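Local coordinates for protein arginine decarboxylase (Campylobacter jejuni subsp. jejuni, PDB 3NZP) that probably catalyses the pyridoxal-phosphate-dependent decarboxylation of arginine to agmatine, a step in polyamine and spermidine biosynthesis, at residues V21-E26 and L49-L54; A30-V35 and M463-L468; A251-T256 and A307-D312. All coordinates share one frame; numbering follows the deposited sequence.

Contact 1: V21-E26 and L49-L54; sequences VCINYE and LRFPHL
Where strand 47-50 of the mixed sheet gives way to helix 52-72, F51 and H53 receive I23 and Y25 from the end of the short strand 21-23 and the turn after it. F51 holds the N-cap position of the helix and H53 lies in its first turn, and between them they offer two aromatic rings to the other segment. The H53 imidazole and the Y25 ring lie face to face, their centroids 3.5 Å apart and their planes inclined by 18°. With Y25 CG anti to the backbone N (chi1 -175°), the phenol swings over the imidazole, and its CB also lies above that ring in a CH-pi contact. The opposite face of the Y25 ring is taken by E26 OE2, which leaves the phenol between a carboxylate and an imidazole. E26 OE2 remains 6.5 Å from H53 NE2, a separation at which the carboxylate could still slightly favour a protonated histidine.

The second ring is met by a methyl group. I23 CD1 stands over the centre of the F51 ring, 3.8 Å from the centroid and 10° off the ring normal, while I23 CG1 approaches the ring atom F51 CE1 at 3.7 Å. The other branch of the isoleucine turns to the helix, where I23 CG2 reaches L54 CD1 at 4.3 Å. Around this apolar part, F14, I538 and I540 add further side chains. No hydrogen bond joins the segments. N24, between the two contacting residues, is the centre of an inverse gamma turn that redirects the chain after the strand. An aromatic stack beside an aliphatic CH-pi contact thus packs a two-stranded antiparallel hairpin against the strand-to-helix junction that leads out of the mixed sheet into helix 52-72.

Contact 2: A30-V35 and M463-L468; sequences AIIDIV and MPLDRL
The flat group on this interface is the carboxylate of D466, which meets I32 on one face: I32 CD1 lies well out of the carboxylate plane, 4.0 Å from D466 OD1, and I32 CG1 comes in from the same side. This is van der Waals contact, and no hydrogen bond links the segments. The interface belongs to the non-barrel domain, where helix 31-40 packs against the mixed sheet at the point where strand 462-464 runs out into a turn.

L465, the first residue beyond that strand, does most of the joining. Its side chain enters the groove formed by I31, I32 and V35, three residues on one flank of the first turn of the helix. CB of L465 lies against the side of I32, 3.9 Å from I32 CD1, because I32 CG1 is anti to the backbone N (chi1 -175°) and the chain then bends at CG1 toward the leucine. Deeper in, the leucine crosses I31 and V35 at about a right angle. F510 of strand 510-513 and I333 of strand 330-341 close round the same leucine, so that it is buried between helix and sheet. One methyl, L465 CD2, touches two branches at once: I31 CG2 at 3.6 Å and V35 CG2 at 3.7 Å.

Contact 3: A251-T256 and A307-D312; sequences AGNIYT and AEQKKD
K310, just past the end of helix 292-309, lays its side chain across T256 and N253 of helix 242-260. CB packs on the methyl of T256, 3.9 Å from T256 CG2, and K310 CG continues over the same residue, 3.6 Å from T256 OG1 and close to the methyl as well. Bends at chi2 (-58°) and chi4 bring the far end of the chain round to N253 OD1 and T256 OG1. There CE passes close to N253 OD1, and the ammonium at the tip gives two hydrogen bonds: K310 NZ to N253 OD1 at 3.1 Å and K310 NZ to T256 OG1 at 3.2 Å. The first lies in the plane of the amide carbonyl, on a lone pair, with a C=O...N angle of 137°.

Both acceptors are held in place by their own helix. The hydroxyl of T256 spends its proton on the backbone carbonyl N253 O (OG1 to O 2.8 Å), which leaves the oxygen as an acceptor for the lysine, while N253 ND2 bonds to the carbonyl of N249. E257 OE2 adds a long, weak ion pair to the lysine.

The neighbouring Q309 reaches beyond this subunit: its NE2 bonds to the carbonyl oxygen of L394 of the second subunit, whose G395 also packs on N253 and K310. A water donates to Q309 OE1 and makes a weak link to N253 ND2. K311, with positive phi, is the C-prime residue of a Schellman motif, D312 N bonding to A307 O and K311 N to E308 O. Two successive outer helices of an alpha/beta (TIM) barrel are thus tied together at the point where one ends in a Schellman turn.

How the contacts relate
Contacts 1 and 2 are neighbours, with centres about 12 Å apart, and interlock along the chain: strand 21-23, helix 31-40 and strand 47-50 follow in that order, while 463-468 returns from far downstream. V21 joins them through two probable backbone hydrogen bonds, V21 O with I31 N and V21 N with L465 O, and both contacts reach the mixed sheet. The centre of contact 3 lies about 42 Å from that of contact 1 and about 52 Å from that of contact 2, on the outer helices of the pyridoxal-binding barrel and nested within the long loop that contact 2 closes. The N-terminal region is thus built into the non-barrel domain together with late strands, and the barrel is inserted between them.

Contact 1: V21-E26 and L49-L54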
ATOM      1  N   VAL B  21      11.479  25.829  11.271  1.00 64.12           N
ATOM      2  CA  VAL B  21      12.394  24.696  11.204  1.00 60.78           C
ATOM      3  C   VAL B  21      13.356  24.840  10.008  1.00 58.05           C
ATOM      4  O   VAL B  21      12.946  25.233   8.911  1.00 53.65           O
ATOM      5  CB  VAL B  21      11.593  23.363  11.109  1.00 56.59           C
ATOM      6  CG1 VAL B  21      10.617  23.435   9.963  1.00 60.81           C
ATOM      7  CG2 VAL B  21      12.537  22.185  10.928  1.00 52.16           C
ATOM      8  N   CYS B  22      14.636  24.538  10.248  1.00 60.99           N
ATOM      9  CA  CYS B  22      15.697  24.619   9.230  1.00 60.44           C
ATOM     10  C   CYS B  22      16.603  23.396   9.244  1.00 59.10           C
ATOM     11  O   CYS B  22      16.525  22.539  10.130  1.00 61.33           O
ATOM     12  CB  CYS B  22      16.612  25.820   9.465  1.00 59.29           C
ATOM     13  SG  CYS B  22      15.850  27.222  10.239  1.00 61.06           S
ATOM     14  N   ILE B  23      17.494  23.351   8.262  1.00 53.03           N
ATOM     15  CA  ILE B  23      18.453  22.270   8.145  1.00 51.92           C
ATOM     16  C   ILE B  23      19.683  22.714   8.928  1.00 55.98           C
ATOM     17  O   ILE B  23      20.337  23.692   8.571  1.00 60.99           O
ATOM     18  CB  ILE B  23      18.842  22.037   6.677  1.00 44.51           C
ATOM     19  CG1 ILE B  23      17.596  21.717   5.843  1.00 40.02           C
ATOM     20  CG2 ILE B  23      19.885  20.951   6.601  1.00 44.91           C
ATOM     21  CD1 ILE B  23      16.738  20.577   6.364  1.00 32.69           C
ATOM     22  N   ASN B  24      19.993  22.016  10.009  1.00 56.54           N
ATOM     23  CA  ASN B  24      21.137  22.398  10.810  1.00 54.15           C
ATOM     24  C   ASN B  24      22.438  22.050  10.099  1.00 51.93           C
ATOM     25  O   ASN B  24      23.087  21.066  10.440  1.00 60.16           O
ATOM     26  CB  ASN B  24      21.086  21.698  12.167  1.00 55.18           C
ATOM     27  CG  ASN B  24      21.952  22.383  13.191  1.00 61.13           C
ATOM     28  OD1 ASN B  24      23.175  22.373  13.093  1.00 62.68           O
ATOM     29  ND2 ASN B  24      21.314  23.011  14.175  1.00 69.91           N
ATOM     30  N   TYR B  25      22.819  22.847   9.105  1.00 49.20           N
ATOM     31  CA  TYR B  25      24.047  22.572   8.371  1.00 53.18           C
ATOM     32  C   TYR B  25      24.952  23.800   8.256  1.00 59.65           C
ATOM     33  O   TYR B  25      25.898  23.959   9.038  1.00 74.44           O
ATOM     34  CB  TYR B  25      23.723  22.015   6.981  1.00 46.69           C
ATOM     35  CG  TYR B  25      24.944  21.595   6.180  1.00 47.62           C
ATOM     36  CD1 TYR B  25      24.959  21.707   4.783  1.00 49.81           C
ATOM     37  CD2 TYR B  25      26.102  21.134   6.814  1.00 41.35           C
ATOM     38  CE1 TYR B  25      26.105  21.385   4.039  1.00 49.89           C
ATOM     39  CE2 TYR B  25      27.248  20.808   6.079  1.00 40.77           C
ATOM     40  CZ  TYR B  25      27.245  20.939   4.694  1.00 44.45           C
ATOM     41  OH  TYR B  25      28.384  20.657   3.980  1.00 36.65           O
ATOM     42  N   GLU B  26      24.696  24.670   7.289  1.00 52.82           N
ATOM     43  CA  GLU B  26      25.536  25.855   7.154  1.00 55.83           C
ATOM     44  C   GLU B  26      24.826  26.996   7.860  1.00 55.85           C
ATOM     45  O   GLU B  26      24.790  27.044   9.088  1.00 57.67           O
ATOM     46  CB  GLU B  26      25.739  26.208   5.680  1.00 57.03           C
ATOM     47  CG  GLU B  26      27.169  26.518   5.327  1.00 63.25           C
ATOM     48  CD  GLU B  26      28.019  25.264   5.207  1.00 67.45           C
ATOM     49  OE1 GLU B  26      29.229  25.385   4.906  1.00 66.81           O
ATOM     50  OE2 GLU B  26      27.478  24.156   5.411  1.00 66.51           O
ATOM     51  N   LEU B  49      10.950  17.227  -0.738  1.00 39.07           N
ATOM     52  CA  LEU B  49      12.297  17.786  -0.808  1.00 36.11           C
ATOM     53  C   LEU B  49      13.336  16.763  -0.380  1.00 36.87           C
ATOM     54  O   LEU B  49      13.133  16.038   0.594  1.00 38.10           O
ATOM     55  CB  LEU B  49      12.421  19.017   0.084  1.00 32.75           C
ATOM     56  CG  LEU B  49      11.437  20.130  -0.273  1.00 31.95           C
ATOM     57  CD1 LEU B  49      11.662  21.351   0.609  1.00 33.82           C
ATOM     58  CD2 LEU B  49      11.630  20.484  -1.728  1.00 34.24           C
ATOM     59  N   ARG B  50      14.438  16.695  -1.122  1.00 32.86           N
ATOM     60  CA  ARG B  50      15.521  15.778  -0.802  1.00 32.71           C
ATOM     61  C   ARG B  50      16.748  16.600  -0.429  1.00 36.44           C
ATOM     62  O   ARG B  50      17.142  17.523  -1.155  1.00 36.43           O
ATOM     63  CB  ARG B  50      15.868  14.889  -1.994  1.00 24.69           C
ATOM     64  CG  ARG B  50      14.845  13.853  -2.357  1.00 27.11           C
ATOM     65  CD  ARG B  50      15.387  12.956  -3.475  1.00 34.72           C
ATOM     66  NE  ARG B  50      14.317  12.370  -4.288  1.00 39.26           N
ATOM     67  CZ  ARG B  50      13.408  11.507  -3.837  1.00 39.60           C
ATOM     68  NH1 ARG B  50      13.434  11.114  -2.567  1.00 31.92           N
ATOM     69  NH2 ARG B  50      12.469  11.052  -4.657  1.00 35.66           N
ATOM     70  N   PHE B  51      17.353  16.258   0.701  1.00 32.86           N
ATOM     71  CA  PHE B  51      18.539  16.951   1.179  1.00 29.76           C
ATOM     72  C   PHE B  51      19.738  16.007   1.175  1.00 30.15           C
ATOM     73  O   PHE B  51      19.988  15.291   2.150  1.00 32.71           O
ATOM     74  CB  PHE B  51      18.288  17.480   2.590  1.00 27.33           C
ATOM     75  CG  PHE B  51      17.261  18.566   2.648  1.00 32.21           C
ATOM     76  CD1 PHE B  51      17.589  19.868   2.277  1.00 28.08           C
ATOM     77  CD2 PHE B  51      15.965  18.292   3.080  1.00 35.09           C
ATOM     78  CE1 PHE B  51      16.649  20.882   2.338  1.00 29.37           C
ATOM     79  CE2 PHE B  51      15.007  19.299   3.143  1.00 34.60           C
ATOM     80  CZ  PHE B  51      15.352  20.603   2.773  1.00 38.77           C
ATOM     81  N   PRO B  52      20.499  15.994   0.073  1.00 27.42           N
ATOM     82  CA  PRO B  52      21.669  15.129  -0.044  1.00 31.60           C
ATOM     83  C   PRO B  52      22.566  15.198   1.184  1.00 39.40           C
ATOM     84  O   PRO B  52      23.103  14.182   1.622  1.00 47.49           O
ATOM     85  CB  PRO B  52      22.367  15.655  -1.289  1.00 27.20           C
ATOM     86  CG  PRO B  52      21.248  16.178  -2.105  1.00 25.64           C
ATOM     87  CD  PRO B  52      20.403  16.887  -1.088  1.00 31.69           C
ATOM     88  N   HIS B  53      22.731  16.387   1.750  1.00 41.00           N
ATOM     89  CA  HIS B  53      23.573  16.533   2.928  1.00 46.12           C
ATOM     90  C   HIS B  53      23.197  15.553   4.038  1.00 42.19           C
ATOM     91  O   HIS B  53      24.069  14.947   4.663  1.00 44.39           O
ATOM     92  CB  HIS B  53      23.507  17.970   3.463  1.00 53.59           C
ATOM     93  CG  HIS B  53      24.064  18.119   4.845  1.00 58.98           C
ATOM     94  ND1 HIS B  53      23.263  18.313   5.952  1.00 57.65           N
ATOM     95  CD2 HIS B  53      25.337  18.059   5.305  1.00 60.69           C
ATOM     96  CE1 HIS B  53      24.020  18.368   7.034  1.00 62.04           C
ATOM     97  NE2 HIS B  53      25.281  18.217   6.670  1.00 66.67           N
ATOM     98  N   LEU B  54      21.901  15.404   4.285  1.00 34.67           N
ATOM     99  CA  LEU B  54      21.428  14.491   5.315  1.00 32.42           C
ATOM    100  C   LEU B  54      21.901  13.076   5.007  1.00 34.05           C
ATOM    101  O   LEU B  54      22.289  12.324   5.904  1.00 29.80           O
ATOM    102  CB  LEU B  54      19.900  14.536   5.394  1.00 33.18           C
ATOM    103  CG  LEU B  54      19.301  15.449   6.473  1.00 28.33           C
ATOM    104  CD1 LEU B  54      20.130  16.689   6.604  1.00 30.83           C
ATOM    105  CD2 LEU B  54      17.859  15.803   6.115  1.00 31.51           C
TER

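Contact 2: A30-V35 and M463-L468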
ATOM      1  N   ALA B  30      16.100  27.709   6.299  1.00 49.30           N
ATOM      2  CA  ALA B  30      14.757  27.313   6.712  1.00 52.52           C
ATOM      3  C   ALA B  30      14.027  26.637   5.564  1.00 55.04           C
ATOM      4  O   ALA B  30      14.100  27.081   4.416  1.00 50.81           O
ATOM      5  CB  ALA B  30      13.964  28.536   7.175  1.00 50.89           C
ATOM      6  N   ILE B  31      13.322  25.556   5.882  1.00 60.20           N
ATOM      7  CA  ILE B  31      12.575  24.803   4.874  1.00 55.01           C
ATOM      8  C   ILE B  31      11.481  25.684   4.277  1.00 54.33           C
ATOM      9  O   ILE B  31      11.294  25.709   3.062  1.00 51.82           O
ATOM     10  CB  ILE B  31      11.965  23.529   5.500  1.00 44.51           C
ATOM     11  CG1 ILE B  31      13.081  22.587   5.932  1.00 35.02           C
ATOM     12  CG2 ILE B  31      11.110  22.807   4.503  1.00 43.89           C
ATOM     13  CD1 ILE B  31      12.600  21.450   6.785  1.00 50.68           C
ATOM     14  N   ILE B  32      10.781  26.418   5.139  1.00 52.81           N
ATOM     15  CA  ILE B  32       9.710  27.307   4.704  1.00 49.67           C
ATOM     16  C   ILE B  32      10.190  28.282   3.632  1.00 47.67           C
ATOM     17  O   ILE B  32       9.408  28.710   2.790  1.00 48.91           O
ATOM     18  CB  ILE B  32       9.161  28.126   5.882  1.00 47.74           C
ATOM     19  CG1 ILE B  32       7.960  28.953   5.433  1.00 40.42           C
ATOM     20  CG2 ILE B  32      10.251  29.026   6.429  1.00 60.33           C
ATOM     21  CD1 ILE B  32       6.716  28.146   5.251  1.00 36.38           C
ATOM     22  N   ASP B  33      11.472  28.640   3.676  1.00 51.20           N
ATOM     23  CA  ASP B  33      12.048  29.565   2.696  1.00 55.94           C
ATOM     24  C   ASP B  33      12.228  28.873   1.356  1.00 54.23           C
ATOM     25  O   ASP B  33      11.913  29.431   0.302  1.00 56.72           O
ATOM     26  CB  ASP B  33      13.420  30.074   3.153  1.00 60.01           C
ATOM     27  CG  ASP B  33      13.336  31.143   4.233  1.00 60.42           C
ATOM     28  OD1 ASP B  33      14.413  31.540   4.733  1.00 59.64           O
ATOM     29  OD2 ASP B  33      12.216  31.590   4.574  1.00 60.09           O
ATOM     30  N   ILE B  34      12.761  27.659   1.401  1.00 55.69           N
ATOM     31  CA  ILE B  34      12.988  26.885   0.190  1.00 50.50           C
ATOM     32  C   ILE B  34      11.644  26.637  -0.474  1.00 48.45           C
ATOM     33  O   ILE B  34      11.518  26.751  -1.694  1.00 49.71           O
ATOM     34  CB  ILE B  34      13.676  25.544   0.513  1.00 47.14           C
ATOM     35  CG1 ILE B  34      14.992  25.807   1.246  1.00 44.21           C
ATOM     36  CG2 ILE B  34      13.966  24.786  -0.766  1.00 44.37           C
ATOM     37  CD1 ILE B  34      15.624  24.572   1.815  1.00 43.60           C
ATOM     38  N   VAL B  35      10.633  26.316   0.330  1.00 49.71           N
ATOM     39  CA  VAL B  35       9.300  26.065  -0.216  1.00 51.79           C
ATOM     40  C   VAL B  35       8.811  27.295  -0.964  1.00 53.93           C
ATOM     41  O   VAL B  35       8.493  27.216  -2.154  1.00 52.68           O
ATOM     42  CB  VAL B  35       8.279  25.713   0.889  1.00 48.72           C
ATOM     43  CG1 VAL B  35       6.895  25.545   0.278  1.00 48.20           C
ATOM     44  CG2 VAL B  35       8.692  24.438   1.578  1.00 51.41           C
HETATM   45  N   MSE B 463       5.206  18.472  11.920  1.00 34.13           N
HETATM   46  CA  MSE B 463       5.325  19.786  12.554  1.00 46.48           C
HETATM   47  C   MSE B 463       5.263  20.900  11.514  1.00 49.62           C
HETATM   48  O   MSE B 463       5.724  20.723  10.384  1.00 56.03           O
HETATM   49  CB  MSE B 463       6.644  19.915  13.309  1.00 50.69           C
HETATM   50  CG  MSE B 463       7.836  20.054  12.393  1.00 54.95           C
HETATM   51 SE   MSE B 463       9.468  20.326  13.369  1.00 78.94          SE
HETATM   52  CE  MSE B 463       9.151  22.130  13.984  1.00 79.53           C
ATOM     53  N   PRO B 464       4.697  22.061  11.878  1.00 43.52           N
ATOM     54  CA  PRO B 464       4.588  23.187  10.952  1.00 40.40           C
ATOM     55  C   PRO B 464       5.966  23.669  10.538  1.00 41.64           C
ATOM     56  O   PRO B 464       6.934  23.479  11.269  1.00 45.17           O
ATOM     57  CB  PRO B 464       3.856  24.233  11.769  1.00 49.67           C
ATOM     58  CG  PRO B 464       3.046  23.409  12.713  1.00 49.77           C
ATOM     59  CD  PRO B 464       4.022  22.369  13.144  1.00 40.00           C
ATOM     60  N   LEU B 465       6.057  24.307   9.379  1.00 34.36           N
ATOM     61  CA  LEU B 465       7.345  24.789   8.912  1.00 39.61           C
ATOM     62  C   LEU B 465       7.792  26.096   9.542  1.00 42.43           C
ATOM     63  O   LEU B 465       8.979  26.429   9.525  1.00 41.16           O
ATOM     64  CB  LEU B 465       7.337  24.940   7.398  1.00 40.25           C
ATOM     65  CG  LEU B 465       7.774  23.686   6.635  1.00 42.83           C
ATOM     66  CD1 LEU B 465       6.845  22.532   6.970  1.00 42.89           C
ATOM     67  CD2 LEU B 465       7.770  23.981   5.140  1.00 43.94           C
ATOM     68  N   ASP B 466       6.840  26.834  10.095  1.00 45.70           N
ATOM     69  CA  ASP B 466       7.135  28.116  10.710  1.00 46.02           C
ATOM     70  C   ASP B 466       6.126  28.393  11.812  1.00 48.13           C
ATOM     71  O   ASP B 466       5.294  27.542  12.143  1.00 46.59           O
ATOM     72  CB  ASP B 466       7.062  29.224   9.657  1.00 40.70           C
ATOM     73  CG  ASP B 466       5.641  29.478   9.173  1.00 53.47           C
ATOM     74  OD1 ASP B 466       5.450  30.352   8.294  1.00 58.05           O
ATOM     75  OD2 ASP B 466       4.703  28.806   9.668  1.00 59.64           O
ATOM     76  N   ARG B 467       6.202  29.599  12.366  1.00 55.34           N
ATOM     77  CA  ARG B 467       5.311  30.024  13.435  1.00 59.46           C
ATOM     78  C   ARG B 467       5.575  29.187  14.693  1.00 59.47           C
ATOM     79  O   ARG B 467       4.691  28.995  15.528  1.00 57.21           O
ATOM     80  CB  ARG B 467       3.860  29.869  12.984  1.00 58.28           C
ATOM     81  CG  ARG B 467       2.946  30.970  13.468  1.00 70.75           C
ATOM     82  CD  ARG B 467       1.526  30.712  13.019  1.00 84.19           C
ATOM     83  NE  ARG B 467       1.439  30.669  11.561  1.00 94.05           N
ATOM     84  CZ  ARG B 467       1.074  31.693  10.799  1.00 96.79           C
ATOM     85  NH1 ARG B 467       1.036  31.548   9.476  1.00 93.97           N
ATOM     86  NH2 ARG B 467       0.729  32.850  11.363  1.00 92.95           N
ATOM     87  N   LEU B 468       6.811  28.711  14.823  1.00 63.58           N
ATOM     88  CA  LEU B 468       7.231  27.880  15.954  1.00 67.67           C
ATOM     89  C   LEU B 468       7.537  28.676  17.211  1.00 74.86           C
ATOM     90  O   LEU B 468       7.521  28.130  18.319  1.00 81.47           O
ATOM     91  CB  LEU B 468       8.456  27.054  15.557  1.00 60.68           C
ATOM     92  CG  LEU B 468       8.161  26.017  14.471  1.00 55.30           C
ATOM     93  CD1 LEU B 468       9.464  25.468  13.888  1.00 55.48           C
ATOM     94  CD2 LEU B 468       7.298  24.911  15.073  1.00 47.82           C
TER

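Contact 3: A251-T256 and A307-D312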
ATOM      1  N   ALA B 251      24.756 -16.809  14.275  1.00 38.49           N
ATOM      2  CA  ALA B 251      25.425 -16.673  12.989  1.00 33.28           C
ATOM      3  C   ALA B 251      26.944 -16.721  13.150  1.00 34.55           C
ATOM      4  O   ALA B 251      27.643 -17.352  12.352  1.00 26.51           O
ATOM      5  CB  ALA B 251      25.000 -15.376  12.314  1.00 23.69           C
ATOM      6  N   GLY B 252      27.449 -16.058  14.189  1.00 39.24           N
ATOM      7  CA  GLY B 252      28.881 -16.036  14.447  1.00 35.03           C
ATOM      8  C   GLY B 252      29.465 -17.433  14.585  1.00 36.79           C
ATOM      9  O   GLY B 252      30.561 -17.710  14.109  1.00 33.48           O
ATOM     10  N   ASN B 253      28.737 -18.327  15.240  1.00 42.10           N
ATOM     11  CA  ASN B 253      29.213 -19.686  15.403  1.00 39.73           C
ATOM     12  C   ASN B 253      29.105 -20.461  14.104  1.00 35.13           C
ATOM     13  O   ASN B 253      29.952 -21.293  13.811  1.00 42.31           O
ATOM     14  CB  ASN B 253      28.438 -20.388  16.520  1.00 46.15           C
ATOM     15  CG  ASN B 253      28.958 -20.018  17.899  1.00 50.28           C
ATOM     16  OD1 ASN B 253      29.987 -20.530  18.343  1.00 58.54           O
ATOM     17  ND2 ASN B 253      28.265 -19.110  18.568  1.00 48.16           N
ATOM     18  N   ILE B 254      28.069 -20.193  13.315  1.00 36.51           N
ATOM     19  CA  ILE B 254      27.911 -20.879  12.033  1.00 36.07           C
ATOM     20  C   ILE B 254      29.118 -20.488  11.186  1.00 34.80           C
ATOM     21  O   ILE B 254      29.719 -21.318  10.508  1.00 33.48           O
ATOM     22  CB  ILE B 254      26.592 -20.452  11.310  1.00 34.40           C
ATOM     23  CG1 ILE B 254      25.383 -21.026  12.050  1.00 32.90           C
ATOM     24  CG2 ILE B 254      26.574 -20.954   9.877  1.00 30.03           C
ATOM     25  CD1 ILE B 254      24.070 -20.737  11.399  1.00 29.99           C
ATOM     26  N   TYR B 255      29.473 -19.211  11.242  1.00 36.87           N
ATOM     27  CA  TYR B 255      30.618 -18.694  10.510  1.00 33.24           C
ATOM     28  C   TYR B 255      31.881 -19.481  10.853  1.00 32.75           C
ATOM     29  O   TYR B 255      32.527 -20.030   9.968  1.00 31.72           O
ATOM     30  CB  TYR B 255      30.818 -17.229  10.861  1.00 34.35           C
ATOM     31  CG  TYR B 255      32.199 -16.712  10.570  1.00 34.78           C
ATOM     32  CD1 TYR B 255      32.605 -16.447   9.267  1.00 35.35           C
ATOM     33  CD2 TYR B 255      33.088 -16.448  11.606  1.00 36.08           C
ATOM     34  CE1 TYR B 255      33.867 -15.919   9.010  1.00 42.98           C
ATOM     35  CE2 TYR B 255      34.343 -15.925  11.362  1.00 35.03           C
ATOM     36  CZ  TYR B 255      34.728 -15.658  10.068  1.00 40.03           C
ATOM     37  OH  TYR B 255      35.962 -15.094   9.836  1.00 40.54           O
ATOM     38  N   THR B 256      32.237 -19.532  12.136  1.00 38.38           N
ATOM     39  CA  THR B 256      33.434 -20.261  12.556  1.00 40.99           C
ATOM     40  C   THR B 256      33.369 -21.731  12.143  1.00 40.40           C
ATOM     41  O   THR B 256      34.315 -22.253  11.558  1.00 40.35           O
ATOM     42  CB  THR B 256      33.672 -20.188  14.101  1.00 39.44           C
ATOM     43  OG1 THR B 256      32.547 -20.733  14.798  1.00 45.23           O
ATOM     44  CG2 THR B 256      33.894 -18.753  14.547  1.00 41.15           C
ATOM     45  N   ALA B 307      35.163 -15.084  17.823  1.00 39.61           N
ATOM     46  CA  ALA B 307      36.406 -15.289  17.105  1.00 44.67           C
ATOM     47  C   ALA B 307      37.486 -15.760  18.068  1.00 49.98           C
ATOM     48  O   ALA B 307      38.284 -16.632  17.737  1.00 51.49           O
ATOM     49  CB  ALA B 307      36.842 -14.008  16.420  1.00 42.13           C
ATOM     50  N   GLU B 308      37.507 -15.188  19.269  1.00 49.26           N
ATOM     51  CA  GLU B 308      38.503 -15.580  20.252  1.00 41.87           C
ATOM     52  C   GLU B 308      38.224 -16.985  20.766  1.00 40.07           C
ATOM     53  O   GLU B 308      39.104 -17.834  20.738  1.00 40.85           O
ATOM     54  CB  GLU B 308      38.535 -14.585  21.404  1.00 31.42           C
ATOM     55  CG  GLU B 308      38.860 -13.178  20.961  1.00 46.60           C
ATOM     56  CD  GLU B 308      39.032 -12.214  22.129  1.00 64.03           C
ATOM     57  OE1 GLU B 308      38.218 -12.273  23.085  1.00 59.47           O
ATOM     58  OE2 GLU B 308      39.983 -11.391  22.080  1.00 64.84           O
ATOM     59  N   GLN B 309      37.002 -17.239  21.217  1.00 41.60           N
ATOM     60  CA  GLN B 309      36.652 -18.557  21.728  1.00 44.45           C
ATOM     61  C   GLN B 309      37.062 -19.659  20.767  1.00 48.71           C
ATOM     62  O   GLN B 309      37.787 -20.578  21.140  1.00 55.00           O
ATOM     63  CB  GLN B 309      35.152 -18.667  21.991  1.00 48.28           C
ATOM     64  CG  GLN B 309      34.705 -20.084  22.332  1.00 55.04           C
ATOM     65  CD  GLN B 309      33.211 -20.199  22.537  1.00 64.60           C
ATOM     66  OE1 GLN B 309      32.423 -19.813  21.666  1.00 73.72           O
ATOM     67  NE2 GLN B 309      32.807 -20.736  23.687  1.00 56.51           N
ATOM     68  N   LYS B 310      36.597 -19.572  19.528  1.00 51.57           N
ATOM     69  CA  LYS B 310      36.924 -20.572  18.529  1.00 50.38           C
ATOM     70  C   LYS B 310      38.312 -20.292  17.977  1.00 50.36           C
ATOM     71  O   LYS B 310      38.766 -20.951  17.044  1.00 51.90           O
ATOM     72  CB  LYS B 310      35.898 -20.529  17.398  1.00 54.03           C
ATOM     73  CG  LYS B 310      34.452 -20.645  17.853  1.00 50.70           C
ATOM     74  CD  LYS B 310      34.212 -21.938  18.619  1.00 54.05           C
ATOM     75  CE  LYS B 310      32.721 -22.299  18.700  1.00 65.26           C
ATOM     76  NZ  LYS B 310      32.057 -22.582  17.369  1.00 55.77           N
ATOM     77  N   LYS B 311      38.986 -19.313  18.576  1.00 56.92           N
ATOM     78  CA  LYS B 311      40.333 -18.890  18.159  1.00 62.82           C
ATOM     79  C   LYS B 311      40.489 -18.913  16.650  1.00 58.56           C
ATOM     80  O   LYS B 311      41.445 -19.466  16.107  1.00 51.64           O
ATOM     81  CB  LYS B 311      41.420 -19.734  18.835  1.00 58.00           C
ATOM     82  CG  LYS B 311      41.185 -21.218  18.815  1.00 66.37           C
ATOM     83  CD  LYS B 311      42.095 -21.923  19.805  1.00 78.20           C
ATOM     84  CE  LYS B 311      41.820 -23.423  19.806  1.00 81.53           C
ATOM     85  NZ  LYS B 311      42.725 -24.165  20.722  1.00 80.64           N
ATOM     86  N   ASP B 312      39.517 -18.287  15.991  1.00 60.17           N
ATOM     87  CA  ASP B 312      39.478 -18.181  14.543  1.00 52.70           C
ATOM     88  C   ASP B 312      39.664 -16.725  14.162  1.00 48.83           C
ATOM     89  O   ASP B 312      39.942 -15.870  15.012  1.00 49.03           O
ATOM     90  CB  ASP B 312      38.144 -18.699  14.024  1.00 49.79           C
ATOM     91  CG  ASP B 312      38.259 -19.311  12.644  1.00 59.67           C
ATOM     92  OD1 ASP B 312      37.473 -20.238  12.349  1.00 63.98           O
ATOM     93  OD2 ASP B 312      39.133 -18.874  11.857  1.00 59.67           O
TER
HETATM   94  O   HOH W   1      29.552 -18.371  21.606  1.00 25.49           O